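Acarbose/maltose binding protein GacH (Streptomyces glaucescens, PDB 3K01) binds acarbose and an acarbose homolog, and probably maltose, as the extracellular solute receptor of an ABC transporter. Local coordinates at residues Tyr103-Asp108 with Leu300-Gly305; Gly109-Asp114 with Ala311-Val316; Gly28-Trp33 with Ser306-Ala311. One frame throughout, in Å; residues are numbered along the deposited sequence.

Contact 1 (Tyr103-Asp108 with Leu300-Gly305); sequences YLAPLD and LSVYAG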
ATOM      1  N   TYR A 103      18.123   9.524   9.479  1.00  7.87           N
ATOM      2  CA  TYR A 103      18.465   8.164   9.905  1.00  8.88           C
ATOM      3  C   TYR A 103      18.781   7.149   8.797  1.00  8.96           C
ATOM      4  O   TYR A 103      19.132   6.003   9.119  1.00  8.69           O
ATOM      5  CB  TYR A 103      17.349   7.593  10.776  1.00  9.22           C
ATOM      6  CG  TYR A 103      17.125   8.276  12.099  1.00  9.68           C
ATOM      7  CD1 TYR A 103      18.137   8.985  12.745  1.00 10.56           C
ATOM      8  CD2 TYR A 103      15.897   8.156  12.729  1.00 10.49           C
ATOM      9  CE1 TYR A 103      17.866   9.608  13.999  1.00 11.14           C
ATOM     10  CE2 TYR A 103      15.637   8.749  13.952  1.00 11.95           C
ATOM     11  CZ  TYR A 103      16.620   9.459  14.573  1.00 10.73           C
ATOM     12  OH  TYR A 103      16.375  10.067  15.797  1.00 14.28           O
ATOM     13  N   LEU A 104      18.667   7.563   7.535  1.00  8.11           N
ATOM     14  CA  LEU A 104      18.951   6.657   6.417  1.00  7.51           C
ATOM     15  C   LEU A 104      20.173   7.058   5.628  1.00  8.25           C
ATOM     16  O   LEU A 104      20.360   8.241   5.323  1.00  8.71           O
ATOM     17  CB  LEU A 104      17.726   6.493   5.495  1.00  7.65           C
ATOM     18  CG  LEU A 104      16.432   6.000   6.157  1.00  8.72           C
ATOM     19  CD1 LEU A 104      15.370   5.763   5.084  1.00  8.59           C
ATOM     20  CD2 LEU A 104      16.668   4.747   6.986  1.00  9.50           C
ATOM     21  N   ALA A 105      20.977   6.063   5.276  1.00  8.02           N
ATOM     22  CA  ALA A 105      22.138   6.308   4.411  1.00  8.47           C
ATOM     23  C   ALA A 105      21.694   6.550   2.979  1.00  8.13           C
ATOM     24  O   ALA A 105      20.859   5.817   2.453  1.00  8.64           O
ATOM     25  CB  ALA A 105      23.056   5.086   4.442  1.00  9.43           C
ATOM     26  N   PRO A 106      22.252   7.559   2.305  1.00  9.04           N
ATOM     27  CA  PRO A 106      21.897   7.711   0.888  1.00  9.06           C
ATOM     28  C   PRO A 106      22.563   6.624   0.047  1.00  9.21           C
ATOM     29  O   PRO A 106      23.704   6.238   0.318  1.00  9.98           O
ATOM     30  CB  PRO A 106      22.482   9.084   0.538  1.00  9.73           C
ATOM     31  CG  PRO A 106      23.656   9.239   1.469  1.00 10.81           C
ATOM     32  CD  PRO A 106      23.205   8.595   2.767  1.00  9.57           C
ATOM     33  N   LEU A 107      21.873   6.150  -0.979  1.00  8.48           N
ATOM     34  CA  LEU A 107      22.330   5.003  -1.731  1.00  8.62           C
ATOM     35  C   LEU A 107      22.791   5.362  -3.133  1.00  8.40           C
ATOM     36  O   LEU A 107      23.335   4.510  -3.831  1.00  8.44           O
ATOM     37  CB  LEU A 107      21.227   3.937  -1.778  1.00  7.91           C
ATOM     38  CG  LEU A 107      20.748   3.400  -0.431  1.00  7.40           C
ATOM     39  CD1 LEU A 107      19.698   2.307  -0.636  1.00  8.63           C
ATOM     40  CD2 LEU A 107      21.885   2.858   0.426  1.00  8.96           C
ATOM     41  N   ASP A 108      22.572   6.601  -3.579  1.00  9.37           N
ATOM     42  CA  ASP A 108      23.064   6.979  -4.923  1.00 10.34           C
ATOM     43  C   ASP A 108      24.560   6.846  -4.986  1.00 10.66           C
ATOM     44  O   ASP A 108      25.267   7.137  -4.030  1.00 11.18           O
ATOM     45  CB  ASP A 108      22.661   8.396  -5.278  1.00 12.23           C
ATOM     46  CG  ASP A 108      21.193   8.609  -5.104  1.00 12.15           C
ATOM     47  OD1 ASP A 108      20.397   8.182  -5.993  1.00 14.52           O
ATOM     48  OD2 ASP A 108      20.852   9.086  -4.002  1.00 16.07           O
ATOM     49  N   LEU A 300      13.662  -1.678   1.510  1.00  7.15           N
ATOM     50  CA  LEU A 300      14.786  -1.936   2.422  1.00  7.04           C
ATOM     51  C   LEU A 300      15.714  -0.747   2.421  1.00  6.87           C
ATOM     52  O   LEU A 300      16.080  -0.242   1.357  1.00  7.20           O
ATOM     53  CB  LEU A 300      15.572  -3.158   1.977  1.00  8.42           C
ATOM     54  CG  LEU A 300      14.707  -4.411   1.875  1.00  9.15           C
ATOM     55  CD1 LEU A 300      15.061  -5.216   0.625  1.00 15.04           C
ATOM     56  CD2 LEU A 300      14.781  -5.195   3.159  1.00 16.23           C
ATOM     57  N   SER A 301      16.067  -0.297   3.620  1.00  6.87           N
ATOM     58  CA  SER A 301      16.930   0.865   3.788  0.50  6.68           C
ATOM     59  C   SER A 301      18.106   0.531   4.680  1.00  7.56           C
ATOM     60  O   SER A 301      18.069  -0.428   5.456  1.00  7.66           O
ATOM     61  CB  SER A 301      16.129   2.002   4.407  0.50  6.25           C
ATOM     62  OG  SER A 301      15.080   2.374   3.536  0.50  3.78           O
ATOM     63  N   VAL A 302      19.149   1.334   4.571  1.00  8.01           N
ATOM     64  CA  VAL A 302      20.372   1.169   5.340  1.00  7.94           C
ATOM     65  C   VAL A 302      20.417   2.298   6.366  1.00  8.02           C
ATOM     66  O   VAL A 302      20.187   3.457   6.022  1.00  8.35           O
ATOM     67  CB  VAL A 302      21.594   1.226   4.416  1.00  8.36           C
ATOM     68  CG1 VAL A 302      22.876   1.155   5.241  1.00  8.95           C
ATOM     69  CG2 VAL A 302      21.562   0.095   3.357  1.00  9.43           C
ATOM     70  N   TYR A 303      20.681   1.947   7.620  1.00  7.82           N
ATOM     71  CA  TYR A 303      20.817   2.939   8.670  1.00  8.71           C
ATOM     72  C   TYR A 303      22.015   3.845   8.427  1.00  9.12           C
ATOM     73  O   TYR A 303      23.125   3.376   8.143  1.00  8.68           O
ATOM     74  CB  TYR A 303      20.919   2.206   9.992  1.00  8.93           C
ATOM     75  CG  TYR A 303      21.370   3.040  11.170  1.00  8.31           C
ATOM     76  CD1 TYR A 303      20.753   4.259  11.489  1.00 10.01           C
ATOM     77  CD2 TYR A 303      22.415   2.600  11.971  1.00  9.57           C
ATOM     78  CE1 TYR A 303      21.177   5.013  12.586  1.00 11.58           C
ATOM     79  CE2 TYR A 303      22.840   3.353  13.087  1.00 10.70           C
ATOM     80  CZ  TYR A 303      22.214   4.545  13.370  1.00 10.59           C
ATOM     81  OH  TYR A 303      22.644   5.313  14.449  1.00 14.53           O
ATOM     82  N   ALA A 304      21.804   5.149   8.560  1.00  8.81           N
ATOM     83  CA  ALA A 304      22.853   6.141   8.269  1.00  9.65           C
ATOM     84  C   ALA A 304      24.108   5.905   9.082  1.00 10.53           C
ATOM     85  O   ALA A 304      25.207   6.157   8.594  1.00 11.83           O
ATOM     86  CB  ALA A 304      22.331   7.561   8.505  1.00 10.32           C
ATOM     87  N   GLY A 305      23.953   5.451  10.323  1.00  9.25           N
ATOM     88  CA  GLY A 305      25.101   5.262  11.233  1.00  9.52           C
ATOM     89  C   GLY A 305      25.662   3.850  11.220  1.00  9.88           C
ATOM     90  O   GLY A 305      26.464   3.492  12.092  1.00 10.86           O
TER
HETATM   91  O   HOH W   1      19.274   3.561   2.825  1.00  8.96           O

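Contact 2 (Gly109-Asp114 with Ala311-Val316); sequences GTPALD and ASYAFV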
ATOM      1  N   GLY A 109      25.040   6.327  -6.101  1.00 10.03           N
ATOM      2  CA  GLY A 109      26.474   6.155  -6.278  1.00 10.70           C
ATOM      3  C   GLY A 109      27.039   5.109  -5.343  1.00 10.09           C
ATOM      4  O   GLY A 109      28.219   5.171  -4.986  1.00 11.04           O
ATOM      5  N   THR A 110      26.217   4.135  -4.946  1.00  9.43           N
ATOM      6  CA  THR A 110      26.671   2.995  -4.157  1.00  9.53           C
ATOM      7  C   THR A 110      26.287   1.713  -4.834  1.00  9.75           C
ATOM      8  O   THR A 110      25.371   1.697  -5.663  1.00 10.19           O
ATOM      9  CB  THR A 110      26.092   2.928  -2.731  1.00  9.87           C
ATOM     10  OG1 THR A 110      24.744   2.424  -2.782  1.00  9.33           O
ATOM     11  CG2 THR A 110      26.154   4.272  -2.027  1.00 10.46           C
ATOM     12  N   PRO A 111      26.977   0.631  -4.490  1.00 10.06           N
ATOM     13  CA  PRO A 111      26.697  -0.681  -5.081  1.00 10.96           C
ATOM     14  C   PRO A 111      25.322  -1.203  -4.677  1.00 10.83           C
ATOM     15  O   PRO A 111      24.888  -2.244  -5.170  1.00 13.55           O
ATOM     16  CB  PRO A 111      27.791  -1.569  -4.486  1.00 11.95           C
ATOM     17  CG  PRO A 111      28.917  -0.635  -4.215  1.00 13.81           C
ATOM     18  CD  PRO A 111      28.284   0.666  -3.811  1.00 10.43           C
ATOM     19  N   ALA A 112      24.570  -0.554  -3.783  1.00 10.39           N
ATOM     20  CA  ALA A 112      23.228  -1.045  -3.397  1.00  9.49           C
ATOM     21  C   ALA A 112      22.216  -1.048  -4.541  1.00  9.96           C
ATOM     22  O   ALA A 112      21.276  -1.783  -4.547  1.00 10.43           O
ATOM     23  CB  ALA A 112      22.667  -0.230  -2.224  1.00  9.52           C
ATOM     24  N   LEU A 113      22.398  -0.156  -5.490  1.00 10.47           N
ATOM     25  CA  LEU A 113      21.422   0.128  -6.504  1.00 11.13           C
ATOM     26  C   LEU A 113      21.678  -0.647  -7.787  1.00 10.48           C
ATOM     27  O   LEU A 113      20.979  -0.526  -8.680  1.00  9.64           O
ATOM     28  CB  LEU A 113      21.349   1.668  -6.770  1.00 10.82           C
ATOM     29  CG  LEU A 113      21.029   2.570  -5.574  1.00 10.50           C
ATOM     30  CD1 LEU A 113      20.804   3.958  -6.050  1.00 14.69           C
ATOM     31  CD2 LEU A 113      19.783   2.056  -4.819  1.00 18.30           C
ATOM     32  N   ASP A 114      22.610  -1.528  -7.792  1.00 18.98           N
ATOM     33  CA  ASP A 114      22.958  -2.270  -9.029  1.00 18.97           C
ATOM     34  C   ASP A 114      21.785  -2.930  -9.805  1.00 19.09           C
ATOM     35  O   ASP A 114      21.869  -3.001 -11.011  1.00 17.03           O
ATOM     36  CB  ASP A 114      24.045  -3.327  -8.756  1.00 19.46           C
ATOM     37  CG  ASP A 114      25.374  -2.727  -8.291  1.00 17.05           C
ATOM     38  OD1 ASP A 114      25.699  -1.597  -8.718  1.00 20.63           O
ATOM     39  OD2 ASP A 114      26.075  -3.396  -7.489  1.00 20.91           O
ATOM     40  N   ALA A 311      28.745  -4.012   3.496  1.00  9.25           N
ATOM     41  CA  ALA A 311      28.009  -5.275   3.526  1.00  9.30           C
ATOM     42  C   ALA A 311      26.506  -5.017   3.467  1.00  8.77           C
ATOM     43  O   ALA A 311      25.770  -5.824   2.901  1.00  8.93           O
ATOM     44  CB  ALA A 311      28.376  -6.103   4.747  1.00 10.16           C
ATOM     45  N   SER A 312      26.080  -3.899   4.065  1.00  8.36           N
ATOM     46  CA  SER A 312      24.662  -3.535   4.036  1.00  8.23           C
ATOM     47  C   SER A 312      24.196  -3.192   2.630  1.00  8.29           C
ATOM     48  O   SER A 312      23.096  -3.582   2.239  1.00  8.78           O
ATOM     49  CB  SER A 312      24.358  -2.385   5.000  1.00  8.46           C
ATOM     50  OG  SER A 312      24.673  -2.732   6.333  1.00  9.40           O
ATOM     51  N   TYR A 313      25.015  -2.487   1.848  1.00  8.46           N
ATOM     52  CA  TYR A 313      24.645  -2.215   0.459  1.00  8.52           C
ATOM     53  C   TYR A 313      24.430  -3.534  -0.275  1.00  8.63           C
ATOM     54  O   TYR A 313      23.452  -3.698  -1.015  1.00  8.39           O
ATOM     55  CB  TYR A 313      25.772  -1.474  -0.258  1.00  8.08           C
ATOM     56  CG  TYR A 313      26.111  -0.091   0.264  1.00  8.82           C
ATOM     57  CD1 TYR A 313      25.159   0.727   0.881  1.00  8.14           C
ATOM     58  CD2 TYR A 313      27.410   0.405   0.130  1.00  8.61           C
ATOM     59  CE1 TYR A 313      25.502   1.999   1.348  1.00  9.60           C
ATOM     60  CE2 TYR A 313      27.754   1.663   0.588  1.00  8.75           C
ATOM     61  CZ  TYR A 313      26.811   2.455   1.207  1.00  9.19           C
ATOM     62  OH  TYR A 313      27.156   3.707   1.662  1.00 11.07           O
ATOM     63  N   ALA A 314      25.355  -4.484  -0.090  1.00  8.18           N
ATOM     64  CA  ALA A 314      25.248  -5.755  -0.764  1.00  8.47           C
ATOM     65  C   ALA A 314      24.037  -6.560  -0.260  1.00  8.32           C
ATOM     66  O   ALA A 314      23.362  -7.248  -1.048  1.00  7.76           O
ATOM     67  CB  ALA A 314      26.541  -6.552  -0.579  1.00  9.34           C
ATOM     68  N   PHE A 315      23.745  -6.453   1.029  1.00  8.15           N
ATOM     69  CA  PHE A 315      22.600  -7.176   1.572  1.00  7.64           C
ATOM     70  C   PHE A 315      21.268  -6.664   0.991  1.00  7.99           C
ATOM     71  O   PHE A 315      20.407  -7.468   0.609  1.00  8.42           O
ATOM     72  CB  PHE A 315      22.588  -7.061   3.094  1.00  8.07           C
ATOM     73  CG  PHE A 315      21.452  -7.814   3.747  1.00  8.75           C
ATOM     74  CD1 PHE A 315      21.546  -9.179   3.951  1.00  9.90           C
ATOM     75  CD2 PHE A 315      20.299  -7.148   4.129  1.00  9.25           C
ATOM     76  CE1 PHE A 315      20.503  -9.883   4.548  1.00 10.67           C
ATOM     77  CE2 PHE A 315      19.245  -7.838   4.735  1.00  9.19           C
ATOM     78  CZ  PHE A 315      19.348  -9.211   4.941  1.00  8.96           C
ATOM     79  N   VAL A 316      21.091  -5.349   0.914  1.00  7.29           N
ATOM     80  CA  VAL A 316      19.834  -4.839   0.351  1.00  8.39           C
ATOM     81  C   VAL A 316      19.742  -5.133  -1.131  1.00  8.01           C
ATOM     82  O   VAL A 316      18.654  -5.412  -1.624  1.00  8.47           O
ATOM     83  CB  VAL A 316      19.543  -3.358   0.685  1.00  8.43           C
ATOM     84  CG1 VAL A 316      19.566  -3.137   2.190  1.00  9.25           C
ATOM     85  CG2 VAL A 316      20.474  -2.390  -0.041  1.00  9.37           C
TER

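Contact 3 (Gly28-Trp33 with Ser306-Ala311); sequences GTVTFW and SKNLDA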
ATOM      1  N   GLY A  28      32.037  -8.885   8.460  1.00 15.89           N
ATOM      2  CA  GLY A  28      31.403  -8.095   9.508  1.00 15.95           C
ATOM      3  C   GLY A  28      29.985  -8.569   9.757  1.00 15.57           C
ATOM      4  O   GLY A  28      29.596  -9.654   9.329  1.00 17.36           O
ATOM      5  N   THR A  29      29.218  -7.731  10.445  1.00 15.46           N
ATOM      6  CA  THR A  29      27.852  -8.074  10.845  1.00 14.78           C
ATOM      7  C   THR A  29      26.875  -7.231  10.048  1.00 13.37           C
ATOM      8  O   THR A  29      27.132  -6.052   9.784  1.00 13.63           O
ATOM      9  CB  THR A  29      27.655  -7.786  12.335  1.00 15.08           C
ATOM     10  OG1 THR A  29      28.535  -8.624  13.093  1.00 17.53           O
ATOM     11  CG2 THR A  29      26.215  -8.057  12.779  1.00 16.01           C
ATOM     12  N   VAL A  30      25.771  -7.856   9.627  1.00 11.69           N
ATOM     13  CA  VAL A  30      24.613  -7.103   9.122  1.00 11.39           C
ATOM     14  C   VAL A  30      23.409  -7.485   9.974  1.00 10.05           C
ATOM     15  O   VAL A  30      22.915  -8.610   9.870  1.00 10.28           O
ATOM     16  CB  VAL A  30      24.320  -7.373   7.627  1.00 11.51           C
ATOM     17  CG1 VAL A  30      23.016  -6.653   7.202  1.00 11.75           C
ATOM     18  CG2 VAL A  30      25.480  -6.921   6.734  1.00 12.26           C
ATOM     19  N   THR A  31      22.969  -6.547  10.809  1.00  9.86           N
ATOM     20  CA  THR A  31      21.749  -6.734  11.591  1.00  9.75           C
ATOM     21  C   THR A  31      20.581  -6.229  10.770  1.00  9.13           C
ATOM     22  O   THR A  31      20.587  -5.069  10.321  1.00  9.94           O
ATOM     23  CB  THR A  31      21.839  -6.016  12.936  1.00  9.53           C
ATOM     24  OG1 THR A  31      22.917  -6.604  13.694  1.00 10.61           O
ATOM     25  CG2 THR A  31      20.534  -6.157  13.717  1.00 11.43           C
ATOM     26  N   PHE A  32      19.617  -7.119  10.536  1.00  9.50           N
ATOM     27  CA  PHE A  32      18.448  -6.818   9.703  1.00  9.41           C
ATOM     28  C   PHE A  32      17.190  -6.878  10.546  1.00  9.39           C
ATOM     29  O   PHE A  32      16.907  -7.918  11.138  1.00  9.71           O
ATOM     30  CB  PHE A  32      18.369  -7.836   8.548  1.00  9.49           C
ATOM     31  CG  PHE A  32      17.071  -7.797   7.742  1.00  9.45           C
ATOM     32  CD1 PHE A  32      16.477  -6.589   7.353  1.00  9.15           C
ATOM     33  CD2 PHE A  32      16.468  -8.984   7.340  1.00  9.35           C
ATOM     34  CE1 PHE A  32      15.298  -6.568   6.612  1.00 10.03           C
ATOM     35  CE2 PHE A  32      15.307  -8.976   6.601  1.00 10.45           C
ATOM     36  CZ  PHE A  32      14.718  -7.776   6.219  1.00 10.44           C
ATOM     37  N   TRP A  33      16.446  -5.768  10.609  1.00  9.53           N
ATOM     38  CA  TRP A  33      15.131  -5.768  11.263  1.00  9.03           C
ATOM     39  C   TRP A  33      14.034  -5.919  10.234  1.00  9.50           C
ATOM     40  O   TRP A  33      13.823  -5.038   9.382  1.00  9.61           O
ATOM     41  CB  TRP A  33      14.920  -4.482  12.052  1.00  9.45           C
ATOM     42  CG  TRP A  33      15.694  -4.399  13.339  1.00  8.89           C
ATOM     43  CD1 TRP A  33      16.656  -5.277  13.801  1.00  9.75           C
ATOM     44  CD2 TRP A  33      15.593  -3.364  14.322  1.00  8.23           C
ATOM     45  NE1 TRP A  33      17.137  -4.844  15.021  1.00 10.29           N
ATOM     46  CE2 TRP A  33      16.520  -3.665  15.348  1.00  9.65           C
ATOM     47  CE3 TRP A  33      14.818  -2.200  14.431  1.00  9.79           C
ATOM     48  CZ2 TRP A  33      16.662  -2.860  16.483  1.00 10.68           C
ATOM     49  CZ3 TRP A  33      14.983  -1.388  15.554  1.00 10.90           C
ATOM     50  CH2 TRP A  33      15.906  -1.720  16.553  1.00 10.82           C
ATOM     51  N   SER A 306      25.280   3.033  10.237  1.00  9.66           N
ATOM     52  CA  SER A 306      25.791   1.663  10.162  1.00 10.24           C
ATOM     53  C   SER A 306      27.318   1.641  10.138  1.00 10.61           C
ATOM     54  O   SER A 306      27.941   2.420   9.416  1.00 10.77           O
ATOM     55  CB  SER A 306      25.270   0.935   8.917  1.00  9.28           C
ATOM     56  OG  SER A 306      25.913  -0.340   8.779  1.00  9.61           O
ATOM     57  N   LYS A 307      27.885   0.711  10.899  1.00 11.39           N
ATOM     58  CA  LYS A 307      29.330   0.451  10.890  1.00 11.99           C
ATOM     59  C   LYS A 307      29.709  -0.589   9.858  1.00 12.08           C
ATOM     60  O   LYS A 307      30.869  -1.010   9.773  1.00 12.35           O
ATOM     61  CB  LYS A 307      29.801   0.013  12.285  1.00 13.52           C
ATOM     62  CG  LYS A 307      29.580   1.060  13.381  1.00 17.27           C
ATOM     63  CD  LYS A 307      30.251   2.381  13.087  1.00 22.05           C
ATOM     64  CE  LYS A 307      30.245   3.292  14.319  1.00 25.08           C
ATOM     65  NZ  LYS A 307      30.637   4.690  13.951  1.00 27.31           N
ATOM     66  N   ASN A 308      28.743  -1.001   9.050  1.00 11.23           N
ATOM     67  CA  ASN A 308      29.042  -1.923   7.986  1.00 11.60           C
ATOM     68  C   ASN A 308      28.284  -1.561   6.725  1.00 10.82           C
ATOM     69  O   ASN A 308      27.466  -2.341   6.203  1.00  9.53           O
ATOM     70  CB  ASN A 308      28.788  -3.361   8.409  1.00 12.12           C
ATOM     71  CG  ASN A 308      29.532  -4.345   7.524  1.00 14.70           C
ATOM     72  OD1 ASN A 308      30.147  -3.952   6.503  1.00 17.29           O
ATOM     73  ND2 ASN A 308      29.491  -5.619   7.893  1.00 14.98           N
ATOM     74  N   LEU A 309      28.558  -0.373   6.216  1.00 10.56           N
ATOM     75  CA  LEU A 309      27.837   0.112   5.046  1.00 10.38           C
ATOM     76  C   LEU A 309      28.052  -0.784   3.854  1.00 10.09           C
ATOM     77  O   LEU A 309      27.106  -1.105   3.133  1.00 10.64           O
ATOM     78  CB  LEU A 309      28.241   1.549   4.706  1.00 10.23           C
ATOM     79  CG  LEU A 309      27.751   2.628   5.658  1.00  9.98           C
ATOM     80  CD1 LEU A 309      28.469   3.926   5.338  1.00 12.17           C
ATOM     81  CD2 LEU A 309      26.225   2.816   5.576  1.00 11.73           C
ATOM     82  N   ASP A 310      29.274  -1.216   3.607  1.00 10.66           N
ATOM     83  CA  ASP A 310      29.510  -1.967   2.396  1.00 11.16           C
ATOM     84  C   ASP A 310      28.752  -3.297   2.375  1.00 10.51           C
ATOM     85  O   ASP A 310      28.159  -3.666   1.353  1.00 10.57           O
ATOM     86  CB  ASP A 310      31.014  -2.157   2.157  1.00 12.28           C
ATOM     87  CG  ASP A 310      31.717  -0.854   1.842  1.00 15.22           C
ATOM     88  OD1 ASP A 310      31.116   0.044   1.222  1.00 17.30           O
ATOM     89  OD2 ASP A 310      32.905  -0.741   2.220  1.00 20.09           O
ATOM     90  N   ALA A 311      28.745  -4.012   3.496  1.00  9.25           N
ATOM     91  CA  ALA A 311      28.009  -5.275   3.526  1.00  9.30           C
ATOM     92  C   ALA A 311      26.506  -5.017   3.467  1.00  8.77           C
ATOM     93  O   ALA A 311      25.770  -5.824   2.901  1.00  8.93           O
ATOM     94  CB  ALA A 311      28.376  -6.103   4.747  1.00 10.16           C
TER

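Contact 1 (Tyr103-Asp108 with Leu300-Gly305)
A single beta bridge between L104 and Y303 ties the loop that follows helix 92-100 to the chain near where strand 293-302 of the large mixed sheet runs out. Two backbone bonds flank the bridged pair. A105 N gives its hydrogen to V302 O at 2.8 Å, and A304 N gives its own to Y103 O at 2.9 Å; both of these bonds, A105 N to V302 O and A304 N to Y103 O, are nearly straight, with N-H...O angles of 170°. The acceptors are used differently: A105 N comes in at a modest tilt from the carbonyl plane of V302, whereas A304 N sits well above that of Y103. The Y303 ring brings an edge to the same Y103 oxygen, with CD1 3.4 Å from Y103 O; chi1 of 167° sets its CG opposite the backbone N, and F74 and A78 of helix 67-79 touch the Y303 side chain. Beyond the bridge, water 1 joins the backbones: it accepts from V302 N and lies 2.8 Å from A105 O, to which it probably donates.

The apolar half falls on V302. Its CG1 lies 4.0 Å from A105 CB, while CG2 meets the CD2 branch of L107 at the same distance. Both methyls of L104 rest on S301, CD2 lying 3.8 Å from S301 CB. A105 N, V302 O, Y103 O and A304 N thus satisfy one another directly, and V302 N is met by the water. With V302, A105 and L107 packed beside these bonds, the loop is pinned through main-chain atoms and hydrocarbon fills in alongside.

Contact 2 (Gly109-Asp114 with Ala311-Val316)
The striking thing here is a threonine set on a tyrosine ring: T110 places its CB over the centre of the Y313 face, 3.9 Å from the centroid of the Y313 ring and just 9° off its normal, a CH-pi contact. CG2 of T110 reaches the outer part of the same face, 3.8 Å from Y313 CZ, and the two side chains cross at about a right angle. The threonine is held in this pose by its hydroxyl. With chi1 at 78°, OG1 lies between the backbone N and the carbonyl carbon and accepts from A112 N at 3.1 Å, which makes an ST turn; the same OG1 is hydrogen-bonded to L107 O. The methyl is thereby turned to the ring.

P111 adds its CD at 4.0 Å from Y313 CD2, in an oblique approach. A112 sits deeper and meets the helix itself: its CB packs 3.9 Å from Y313 CB and 3.8 Å from V316 CG2. A112 CA lies 3.6 Å from Y313 O in a CA-H...O contact. The turn 109-114 is thus laid against one side of helix 309-320, while V316 also leans on strands 87-91, 132-148 and 293-302. D114 adds a salt bridge to K317, the residue after V316.

Across 109-114 and 311-316 themselves the hold is by dispersion and CH contacts. The hydroxyl of T110 bonds within its own loop and fixes the turn, while its CB and CG2 make the closest approach to the ring.

Contact 3 (Gly28-Trp33 with Ser306-Ala311)
A chi1 of -160° turns the CG of N308 away from its own amide nitrogen and places ND2 by T29 O, and chi2 of -7° gives the two ends of the side-chain amide different tasks. The principal partner of ND2 is S27 O, just ahead of the strand; T29 O is the second, at 3.1 Å from N308 ND2, the donor approaching from well above the carbonyl plane and bending to 150° at the hydrogen. OD1 faces the other way, into the first turn of helix 309-320, where it accepts from A311 N in a weak 3.3 Å bond: N308 is the N-cap. Two residues earlier, S306 OG accepts from N308 N at 2.9 Å, closing an ST turn, and is itself bonded to D86, which also takes the backbone N of T31 in the strand.

G28 lets the amide come close, its CA 3.5 Å from N308 ND2. Further along the strand, V30 directs CG2 at the methyl of A311, with 3.6 Å between V30 CG2 and A311 CB. One amide therefore serves both partners, its N-H side gripping S27 O and T29 O and its oxygen capping the helix, so the beginning of the helix is tethered to the beginning of the strand.

All three contacts sit in one lobe on the same side of the chain's centre, contact 1 about 10 Å from contact 2 and 11 Å from contact 3, centre to centre; contacts 2 and 3 are also 11 Å apart. Strand 293-302 leads through the 303-308 loop into helix 309-320, so residues 300-316 supply one side of every contact. Their partners come in chain order 28-33, 103-108 and 109-114. Contacts 1 and 3 reach the same mixed sheet, while contacts 2 and 3 share A311. L309 bridges V302 and A105, L107 touches Y313, and F315 meets F32. A late strand-helix unit is thereby locked to much earlier chain.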